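PDB 6X42: serine repeat antigen 5 from Plasmodium falciparum, which adopts the papain cysteine-protease fold in a pseudo-zymogen form, and probably acts as a pseudoprotease rather than as an ordinary cysteine protease. Local coordinates for residues S58-E63 with N222-G227; N30-E35 with Y239-N244; Q128-K131 with H135-N138; L79-C84 with L103-D108. All blocks are in the same frame, centred on the assembly; numbering follows the deposited sequence.

Nested closure of a papain-like chain is illustrated by these four contacts. Interaction 2 spans the longest loop; interaction 1 lies inside it, and interactions 4 and 3 follow one another inside interaction 1. Interactions 1 and 2, with centres about 9 Å apart, share the mixed sheet through neighbouring strands 219-230 and 236-243. Interaction 4 packs helix 78-83 on helix 99-109, its centre about 11 Å from that of interaction 3, to which the Cys84-Cys129 disulfide ties it. Helix 53-68 stands between the two groups: Tyr60 meets the sheet, while Leu62 touches Ile106. One helix therefore joins the beta part of the fold to its helical part.

Interaction 1. Residues S58-E63 with N222-G227; sequences SKYHLE and NIVGYG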
# COMPACT_ATOMS: atom_id res chain seq x y z
N SER A 58 -1.44 -4.17 -1.23
CA SER A 58 -1.68 -4.98 -0.05
C SER A 58 -0.46 -5.81 0.30
O SER A 58 -0.07 -5.91 1.47
CB SER A 58 -2.90 -5.88 -0.25
OG SER A 58 -4.11 -5.17 -0.36
N LYS A 59 0.17 -6.42 -0.71
CA LYS A 59 1.33 -7.25 -0.43
C LYS A 59 2.52 -6.40 0.02
O LYS A 59 3.31 -6.84 0.87
CB LYS A 59 1.69 -8.14 -1.63
CG LYS A 59 2.60 -7.51 -2.66
CD LYS A 59 2.78 -8.39 -3.91
CE LYS A 59 3.83 -7.85 -4.84
NZ LYS A 59 5.20 -8.22 -4.39
N TYR A 60 2.66 -5.19 -0.53
CA TYR A 60 3.75 -4.32 -0.10
C TYR A 60 3.59 -3.95 1.38
O TYR A 60 4.57 -3.88 2.11
CB TYR A 60 3.82 -3.08 -0.96
CG TYR A 60 4.88 -2.09 -0.53
CD1 TYR A 60 6.23 -2.26 -0.88
CD2 TYR A 60 4.55 -1.02 0.28
CE1 TYR A 60 7.19 -1.34 -0.50
CE2 TYR A 60 5.50 -0.10 0.67
CZ TYR A 60 6.82 -0.26 0.29
OH TYR A 60 7.73 0.71 0.68
N HIS A 61 2.36 -3.71 1.82
CA HIS A 61 2.10 -3.44 3.23
C HIS A 61 2.57 -4.60 4.11
O HIS A 61 3.20 -4.38 5.14
CB HIS A 61 0.62 -3.10 3.40
CG HIS A 61 0.21 -2.69 4.78
ND1 HIS A 61 0.80 -1.67 5.49
CD2 HIS A 61 -0.80 -3.14 5.57
CE1 HIS A 61 0.19 -1.54 6.66
NE2 HIS A 61 -0.80 -2.41 6.72
N LEU A 62 2.31 -5.85 3.70
CA LEU A 62 2.86 -6.99 4.42
C LEU A 62 4.38 -7.06 4.32
O LEU A 62 5.05 -7.43 5.29
CB LEU A 62 2.24 -8.30 3.94
CG LEU A 62 0.80 -8.60 4.31
CD1 LEU A 62 0.44 -10.00 3.83
CD2 LEU A 62 0.62 -8.49 5.83
N GLU A 63 4.94 -6.72 3.15
CA GLU A 63 6.41 -6.71 3.00
C GLU A 63 7.06 -5.69 3.95
O GLU A 63 8.10 -5.97 4.55
CB GLU A 63 6.81 -6.44 1.54
CG GLU A 63 6.43 -7.60 0.61
CD GLU A 63 6.32 -7.22 -0.87
OE1 GLU A 63 6.53 -6.03 -1.21
OE2 GLU A 63 6.01 -8.13 -1.69
N ASN A 222 0.61 2.96 -1.94
CA ASN A 222 1.04 2.94 -0.54
C ASN A 222 1.59 4.31 -0.17
O ASN A 222 2.39 4.89 -0.91
CB ASN A 222 2.12 1.89 -0.29
CG ASN A 222 1.63 0.49 -0.58
OD1 ASN A 222 1.83 -0.03 -1.68
ND2 ASN A 222 0.95 -0.12 0.40
N ILE A 223 1.21 4.80 1.01
CA ILE A 223 1.92 5.93 1.61
C ILE A 223 3.08 5.35 2.40
O ILE A 223 2.89 4.44 3.22
CB ILE A 223 1.00 6.79 2.48
CG1 ILE A 223 -0.09 7.44 1.63
CG2 ILE A 223 1.82 7.85 3.22
CD1 ILE A 223 -1.19 8.11 2.44
N VAL A 224 4.28 5.84 2.10
CA VAL A 224 5.52 5.27 2.64
C VAL A 224 6.37 6.27 3.39
O VAL A 224 7.40 5.88 3.95
CB VAL A 224 6.34 4.57 1.53
CG1 VAL A 224 5.49 3.53 0.83
CG2 VAL A 224 6.94 5.56 0.53
N GLY A 225 5.99 7.54 3.40
CA GLY A 225 6.77 8.56 4.07
C GLY A 225 6.07 9.89 3.91
O GLY A 225 4.93 9.97 3.42
N TYR A 226 6.76 10.95 4.34
CA TYR A 226 6.15 12.27 4.43
C TYR A 226 7.23 13.27 4.83
O TYR A 226 8.30 12.92 5.33
CB TYR A 226 5.00 12.32 5.45
CG TYR A 226 5.34 11.67 6.77
CD1 TYR A 226 4.97 10.36 7.03
CD2 TYR A 226 6.03 12.37 7.76
CE1 TYR A 226 5.28 9.75 8.22
CE2 TYR A 226 6.32 11.78 8.96
CZ TYR A 226 5.95 10.46 9.18
OH TYR A 226 6.24 9.82 10.35
N GLY A 227 6.91 14.55 4.62
CA GLY A 227 7.83 15.60 5.02
C GLY A 227 7.18 16.95 4.84
O GLY A 227 6.04 17.07 4.40
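The amide nitrogen ND2 of Asn222, whose side chain lies against the Tyr60 ring, is gripped by two backbone carbonyls: Ala57 O, one turn back along helix 53-68, and Val189 O, on a neighbouring strand. This is the domain interface of the papain fold, where the long helix of the helical domain packs against the beta domain, here represented by strand 219-230. The two short axes approach to 9.6 Å and run at 33° to one another. Two acceptors on ND2 would hold the rotation of the Asn222 amide, which offers its carbon to the tyrosine: Tyr60 CD2 lies 3.4 Å from Asn222 CG, the ring and amide planes being tilted 50° apart. Asn222 OD1 lies 3.5 Å from the same atom, Tyr60 CD2. Tyr60 reaches the strand because its CG is anti to the backbone N (chi1 177°). Further along the ring, Tyr60 CE2 is 3.6 Å from Val224 CG1, and the valine side chain stands roughly at right angles to the tyrosine. A classic beta bulge at Val224 and Gly225 sets both residues opposite Ile241 of strand 236-243. On the next helix position, His61 turns off to other partners, ND1 to Ser188 OG and NE2 to the backbone N of Phe277, which ties the helix to further parts of the beta domain. Away from the strand, Lys59 NZ bridges to Glu63 OE2 at 2.8 Å and also pairs with Glu45; the Glu63 oxygen receives it through the lone pair syn to OE1.

Interaction 2. Residues N30-E35 with Y239-N244; sequences NRLKDE and YWIVRN
Asn30 lies across the tip of Ile241, its side chain roughly perpendicular to that of the isoleucine, and Ile241 CD1 is 3.6 Å from Asn30 ND2 and 3.7 Å from Asn30 CG. The amide carbon and nitrogen thus rest on a methyl group. A polar link runs alongside: Asn30 ND2 donates to a water at 3.0 Å, which in turn lies 2.8 Å from Tyr239 OH. At the other end of the amide, Asn30 OD1 takes a weak bond from Leu32 N, bent to 122°, within the short 3-10 turn 31-33. Arg31 makes no contact with 239-244; its NH1 and NH2 bond to the carbonyls of Val183 and Met184 near the end of helix 172-186. Leu32 turns back toward the sheet, but only loosely: Leu32 CD1 is 4.5 Å from Ile241 CG2, and its side chain also touches Tyr255 on strand 255-259. The turn closes with Asp34 N bonded to Arg31 O. The chain ahead of helix 53-68 is in this way laid against strand 236-243 in the beta domain of the papain fold. No direct hydrogen bond joins the segments, so their union rests on an amide packed on a methyl, one long apolar contact and a bridging water.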
# COMPACT_ATOMS: atom_id res chain seq x y z
N ASN A 30 11.50 9.35 5.39
CA ASN A 30 11.87 8.91 4.04
C ASN A 30 12.94 7.83 4.22
O ASN A 30 14.14 8.11 4.26
CB ASN A 30 12.36 10.07 3.19
CG ASN A 30 12.61 9.66 1.76
OD1 ASN A 30 12.77 8.49 1.46
ND2 ASN A 30 12.63 10.62 0.86
N ARG A 31 12.48 6.59 4.34
CA ARG A 31 13.40 5.48 4.52
C ARG A 31 14.18 5.17 3.26
O ARG A 31 15.20 4.48 3.33
CB ARG A 31 12.63 4.25 4.98
CG ARG A 31 12.05 4.40 6.37
CD ARG A 31 11.41 3.13 6.82
NE ARG A 31 11.09 3.15 8.25
CZ ARG A 31 9.86 3.27 8.76
NH1 ARG A 31 8.79 3.40 7.99
NH2 ARG A 31 9.71 3.27 10.07
N LEU A 32 13.70 5.65 2.10
CA LEU A 32 14.40 5.42 0.85
C LEU A 32 15.77 6.09 0.82
O LEU A 32 16.62 5.70 0.02
CB LEU A 32 13.54 5.91 -0.32
CG LEU A 32 12.06 5.47 -0.31
CD1 LEU A 32 11.25 6.23 -1.37
CD2 LEU A 32 11.97 3.98 -0.56
N LYS A 33 16.00 7.08 1.69
CA LYS A 33 17.30 7.74 1.78
C LYS A 33 18.31 6.95 2.59
O LYS A 33 19.48 7.34 2.65
CB LYS A 33 17.12 9.15 2.36
CG LYS A 33 16.35 10.10 1.44
CD LYS A 33 16.36 11.53 1.96
N ASP A 34 17.91 5.83 3.20
CA ASP A 34 18.81 4.97 3.96
C ASP A 34 19.00 3.70 3.13
O ASP A 34 18.16 2.79 3.18
CB ASP A 34 18.20 4.67 5.32
CG ASP A 34 19.03 3.72 6.16
OD1 ASP A 34 20.12 3.30 5.72
OD2 ASP A 34 18.57 3.38 7.27
N GLU A 35 20.10 3.63 2.37
CA GLU A 35 20.29 2.55 1.42
C GLU A 35 20.34 1.18 2.10
O GLU A 35 20.15 0.16 1.43
CB GLU A 35 21.57 2.77 0.61
N TYR A 239 3.83 16.98 2.60
CA TYR A 239 3.55 16.03 1.54
C TYR A 239 3.59 14.60 2.06
O TYR A 239 4.30 14.29 3.02
CB TYR A 239 4.58 16.18 0.39
CG TYR A 239 6.02 15.96 0.78
CD1 TYR A 239 6.57 14.69 0.81
CD2 TYR A 239 6.84 17.03 1.15
CE1 TYR A 239 7.88 14.50 1.18
CE2 TYR A 239 8.16 16.82 1.53
CZ TYR A 239 8.67 15.55 1.55
OH TYR A 239 9.97 15.32 1.94
N TRP A 240 2.84 13.72 1.38
CA TRP A 240 3.02 12.28 1.45
C TRP A 240 3.99 11.85 0.36
O TRP A 240 3.97 12.39 -0.75
CB TRP A 240 1.70 11.55 1.17
CG TRP A 240 0.59 11.81 2.14
CD1 TRP A 240 -0.64 12.29 1.83
CD2 TRP A 240 0.60 11.61 3.56
NE1 TRP A 240 -1.41 12.40 2.97
CE2 TRP A 240 -0.67 11.98 4.04
CE3 TRP A 240 1.55 11.14 4.47
CZ2 TRP A 240 -0.99 11.93 5.38
CZ3 TRP A 240 1.23 11.09 5.80
CH2 TRP A 240 -0.04 11.48 6.24
N ILE A 241 4.80 10.83 0.66
CA ILE A 241 5.55 10.07 -0.33
C ILE A 241 4.72 8.82 -0.63
O ILE A 241 4.37 8.06 0.29
CB ILE A 241 6.96 9.70 0.16
CG1 ILE A 241 7.73 10.94 0.61
CG2 ILE A 241 7.69 8.95 -0.94
CD1 ILE A 241 9.09 10.61 1.19
N VAL A 242 4.40 8.62 -1.90
CA VAL A 242 3.49 7.58 -2.35
C VAL A 242 4.21 6.66 -3.33
O VAL A 242 4.83 7.13 -4.29
CB VAL A 242 2.22 8.17 -3.00
CG1 VAL A 242 1.25 7.08 -3.43
CG2 VAL A 242 1.54 9.14 -2.05
N ARG A 243 4.10 5.36 -3.09
CA ARG A 243 4.59 4.30 -3.97
C ARG A 243 3.46 3.85 -4.89
O ARG A 243 2.36 3.54 -4.43
CB ARG A 243 5.05 3.12 -3.13
CG ARG A 243 5.58 1.91 -3.92
CD ARG A 243 6.00 0.86 -2.97
NE ARG A 243 6.27 -0.45 -3.56
CZ ARG A 243 7.47 -0.96 -3.82
NH1 ARG A 243 8.57 -0.25 -3.72
NH2 ARG A 243 7.57 -2.22 -4.18
N ASN A 244 3.76 3.77 -6.19
CA ASN A 244 2.86 3.21 -7.19
C ASN A 244 3.45 1.91 -7.72
O ASN A 244 4.59 1.57 -7.43
CB ASN A 244 2.64 4.23 -8.31
CG ASN A 244 1.32 4.06 -9.05
OD1 ASN A 244 0.57 3.11 -8.85
ND2 ASN A 244 1.06 5.01 -9.94
O HOH W 1 11.86 13.52 1.03

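Interaction 3. Residues Q128-K131 with H135-N138; sequences QCPK and HWMN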
# COMPACT_ATOMS: atom_id res chain seq x y z
N GLN A 128 -4.70 -20.78 -14.12
CA GLN A 128 -4.99 -21.69 -13.01
C GLN A 128 -4.02 -21.48 -11.86
O GLN A 128 -2.82 -21.26 -12.06
CB GLN A 128 -4.90 -23.13 -13.52
CG GLN A 128 -5.12 -24.17 -12.45
CD GLN A 128 -4.67 -25.54 -12.90
OE1 GLN A 128 -5.19 -26.06 -13.88
NE2 GLN A 128 -3.72 -26.13 -12.17
N CYS A 129 -4.54 -21.56 -10.65
CA CYS A 129 -3.70 -21.47 -9.45
C CYS A 129 -2.66 -22.58 -9.47
O CYS A 129 -3.03 -23.76 -9.64
CB CYS A 129 -4.61 -21.62 -8.23
SG CYS A 129 -3.76 -21.58 -6.63
N PRO A 130 -1.38 -22.27 -9.32
CA PRO A 130 -0.34 -23.30 -9.40
C PRO A 130 -0.26 -24.13 -8.13
O PRO A 130 -0.60 -23.68 -7.04
CB PRO A 130 0.95 -22.48 -9.58
CG PRO A 130 0.67 -21.24 -8.81
CD PRO A 130 -0.80 -20.94 -9.10
N LYS A 131 0.21 -25.36 -8.31
CA LYS A 131 0.55 -26.21 -7.18
C LYS A 131 1.72 -25.61 -6.42
O LYS A 131 2.68 -25.13 -7.02
CB LYS A 131 0.96 -27.60 -7.66
CG LYS A 131 1.94 -28.32 -6.69
CD LYS A 131 2.11 -29.80 -6.93
CE LYS A 131 3.11 -30.40 -5.94
NZ LYS A 131 3.43 -31.81 -6.27
N HIS A 135 9.90 -26.83 -2.69
CA HIS A 135 10.97 -25.89 -2.37
C HIS A 135 10.50 -24.46 -2.21
O HIS A 135 11.31 -23.58 -1.91
CB HIS A 135 12.07 -25.95 -3.45
CG HIS A 135 11.71 -25.27 -4.73
ND1 HIS A 135 10.98 -25.88 -5.72
CD2 HIS A 135 11.99 -24.02 -5.19
CE1 HIS A 135 10.82 -25.05 -6.74
NE2 HIS A 135 11.42 -23.91 -6.44
N TRP A 136 9.21 -24.19 -2.38
CA TRP A 136 8.72 -22.82 -2.31
C TRP A 136 8.79 -22.29 -0.87
O TRP A 136 8.58 -23.03 0.09
CB TRP A 136 7.28 -22.77 -2.83
CG TRP A 136 7.14 -22.79 -4.34
CD1 TRP A 136 8.09 -23.11 -5.27
CD2 TRP A 136 5.96 -22.44 -5.08
NE1 TRP A 136 7.58 -22.99 -6.54
CE2 TRP A 136 6.27 -22.59 -6.46
CE3 TRP A 136 4.69 -22.01 -4.72
CZ2 TRP A 136 5.34 -22.30 -7.46
CZ3 TRP A 136 3.76 -21.75 -5.72
CH2 TRP A 136 4.09 -21.89 -7.07
N MET A 137 9.09 -21.00 -0.74
CA MET A 137 9.04 -20.31 0.55
C MET A 137 7.61 -19.91 0.89
O MET A 137 6.85 -19.48 0.02
CB MET A 137 9.79 -18.98 0.49
CG MET A 137 11.20 -18.99 -0.03
SD MET A 137 11.87 -17.29 0.01
CE MET A 137 11.67 -16.82 1.74
N ASN A 138 7.26 -19.98 2.17
CA ASN A 138 6.00 -19.43 2.67
C ASN A 138 6.30 -18.17 3.46
O ASN A 138 6.76 -18.23 4.61
CB ASN A 138 5.24 -20.43 3.55
CG ASN A 138 3.83 -19.97 3.87
OD1 ASN A 138 3.41 -18.87 3.48
ND2 ASN A 138 3.09 -20.81 4.58
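Trp136 points its CB toward the 128-131 segment, and CG stands anti to the carbonyl carbon (chi1 -79°), which directs the indole toward Pro130 and Lys131. On the five-membered ring, Trp136 CD1 is met by the preceding residue: it sits 3.6 Å above the face of the His135 imidazole, offset toward that ring's rim, while His135 NE2 lies near the indole plane at its edge. Beyond the ring fusion the six-membered ring does the work across the contact. Trp136 CZ3 is 3.8 Å and Trp136 CZ2 3.9 Å from Lys131 O. This stretch belongs to the long irregular loop of the papain-like domain between helix 99-109 and strand 144-145, pinned to the C-terminal end of helix 78-83, at Cys84, by its disulfide with Cys129, next to Pro130. At the far end, CH2 meets two different partners. Lys131 O approaches Trp136 CH2 to 3.5 Å, a carbonyl oxygen above one face of the indole, offset toward the rim, with no hydrogen bond to the ring. Pro130 comes in at the edge instead, near the ring plane, its CG 3.9 Å from Trp136 CH2 and its CB 4.1 Å from the same atom. The proline and indole side chains stand at about a right angle. Pro130 also leans on Tyr80 and Tyr118, and the indole on Pro113 and Asn117; the side-chain OD1 of Asn117 accepts a hydrogen bond from Met137 N.

Interaction 4. Residues L79-C84 with L103-D108; sequences LYVANC and LQIIED
Ile105 points from helix 99-109 toward the end of helix 78-83 and forks over it, its CD1 directed to Val81 and its CG2, with CG1 behind it, to Cys84. The two beta-branched side chains, Ile105 and Val81, slant past one another, with Val81 CG1 4.0 Å from Ile105 CD1. Ile105 CD1 also lies 3.8 Å from Val81 O. The second branch follows from the first torsion: with chi1 at -69°, CG2 is anti to the backbone N and reaches Cys84, where Ile105 CG2 lies 3.4 Å from Cys84 O. Cys84 is the residue at which the chain leaves helical geometry. Cys84 SG, disulfide-bonded to Cys129, lies 3.4 Å above the Tyr80 ring, over the centre of the face. Helix 53-68 also packs against this helical part of the papain fold, through Ile55 on Val81 and Trp54 on Ile105, while Phe102 also touches Val81. The helices meet here without a hydrogen bond or charge pair between the segments. Between the two segments the contact is packing of methyls against a methyl and carbonyl oxygens, and the covalent tie at this helix end, the disulfide, runs to Cys129 in the loop and not to helix 99-109.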
# COMPACT_ATOMS: atom_id res chain seq x y z
N LEU A 79 1.14 -12.77 -8.32
CA LEU A 79 0.43 -13.64 -9.25
C LEU A 79 -0.28 -14.78 -8.52
O LEU A 79 -1.39 -15.17 -8.90
CB LEU A 79 1.39 -14.17 -10.31
CG LEU A 79 0.75 -14.82 -11.54
CD1 LEU A 79 -0.06 -13.80 -12.32
CD2 LEU A 79 1.82 -15.47 -12.42
N TYR A 80 0.33 -15.30 -7.45
CA TYR A 80 -0.34 -16.33 -6.67
C TYR A 80 -1.65 -15.81 -6.09
O TYR A 80 -2.68 -16.49 -6.14
CB TYR A 80 0.58 -16.86 -5.57
CG TYR A 80 0.05 -18.12 -4.92
CD1 TYR A 80 0.29 -19.36 -5.46
CD2 TYR A 80 -0.74 -18.05 -3.78
CE1 TYR A 80 -0.21 -20.52 -4.87
CE2 TYR A 80 -1.24 -19.19 -3.18
CZ TYR A 80 -0.98 -20.42 -3.73
OH TYR A 80 -1.49 -21.58 -3.15
N VAL A 81 -1.61 -14.61 -5.52
CA VAL A 81 -2.80 -14.01 -4.93
C VAL A 81 -3.84 -13.73 -6.00
O VAL A 81 -5.05 -13.88 -5.76
CB VAL A 81 -2.43 -12.76 -4.11
CG1 VAL A 81 -3.67 -12.10 -3.54
CG2 VAL A 81 -1.43 -13.14 -3.02
N ALA A 82 -3.42 -13.30 -7.19
CA ALA A 82 -4.38 -13.05 -8.25
C ALA A 82 -5.12 -14.31 -8.65
O ALA A 82 -6.30 -14.27 -8.97
CB ALA A 82 -3.66 -12.50 -9.48
N ASN A 83 -4.42 -15.44 -8.68
CA ASN A 83 -4.93 -16.62 -9.37
C ASN A 83 -5.53 -17.66 -8.44
O ASN A 83 -6.19 -18.57 -8.93
CB ASN A 83 -3.81 -17.25 -10.20
CG ASN A 83 -3.42 -16.36 -11.37
OD1 ASN A 83 -4.16 -15.42 -11.71
ND2 ASN A 83 -2.30 -16.66 -12.00
N CYS A 84 -5.33 -17.54 -7.14
CA CYS A 84 -5.75 -18.56 -6.18
C CYS A 84 -6.86 -17.97 -5.32
O CYS A 84 -6.62 -17.07 -4.51
CB CYS A 84 -4.55 -18.99 -5.34
SG CYS A 84 -3.23 -19.65 -6.37
N LEU A 103 -6.98 -10.22 2.25
CA LEU A 103 -6.86 -10.96 3.50
C LEU A 103 -7.63 -12.27 3.46
O LEU A 103 -7.19 -13.27 4.04
CB LEU A 103 -7.35 -10.10 4.67
CG LEU A 103 -6.46 -8.93 5.04
CD1 LEU A 103 -7.10 -8.21 6.20
CD2 LEU A 103 -5.06 -9.34 5.41
N GLN A 104 -8.79 -12.29 2.81
CA GLN A 104 -9.56 -13.53 2.73
C GLN A 104 -8.79 -14.61 2.00
O GLN A 104 -8.88 -15.79 2.36
CB GLN A 104 -10.88 -13.25 2.02
CG GLN A 104 -11.88 -14.37 2.21
CD GLN A 104 -12.34 -14.50 3.67
OE1 GLN A 104 -12.63 -13.50 4.33
NE2 GLN A 104 -12.37 -15.72 4.18
N ILE A 105 -8.05 -14.25 0.96
CA ILE A 105 -7.26 -15.22 0.23
C ILE A 105 -6.17 -15.80 1.12
O ILE A 105 -5.95 -17.03 1.13
CB ILE A 105 -6.69 -14.56 -1.04
CG1 ILE A 105 -7.83 -14.28 -2.01
CG2 ILE A 105 -5.60 -15.43 -1.67
CD1 ILE A 105 -7.52 -13.23 -3.01
N ILE A 106 -5.49 -14.95 1.90
CA ILE A 106 -4.54 -15.46 2.89
C ILE A 106 -5.21 -16.41 3.86
O ILE A 106 -4.65 -17.46 4.21
CB ILE A 106 -3.87 -14.30 3.65
CG1 ILE A 106 -2.99 -13.50 2.72
CG2 ILE A 106 -3.06 -14.84 4.84
CD1 ILE A 106 -2.37 -12.31 3.40
N GLU A 107 -6.38 -16.04 4.39
CA GLU A 107 -7.05 -16.92 5.34
C GLU A 107 -7.38 -18.26 4.70
O GLU A 107 -7.26 -19.31 5.34
CB GLU A 107 -8.35 -16.27 5.82
CG GLU A 107 -8.18 -14.88 6.44
CD GLU A 107 -8.06 -14.90 7.95
OE1 GLU A 107 -7.89 -15.99 8.52
OE2 GLU A 107 -8.16 -13.83 8.57
N ASP A 108 -7.81 -18.24 3.44
CA ASP A 108 -8.28 -19.46 2.79
C ASP A 108 -7.14 -20.37 2.37
O ASP A 108 -7.30 -21.60 2.35
CB ASP A 108 -9.12 -19.11 1.55
CG ASP A 108 -10.46 -18.47 1.90
OD1 ASP A 108 -11.09 -17.86 1.01
OD2 ASP A 108 -10.89 -18.58 3.07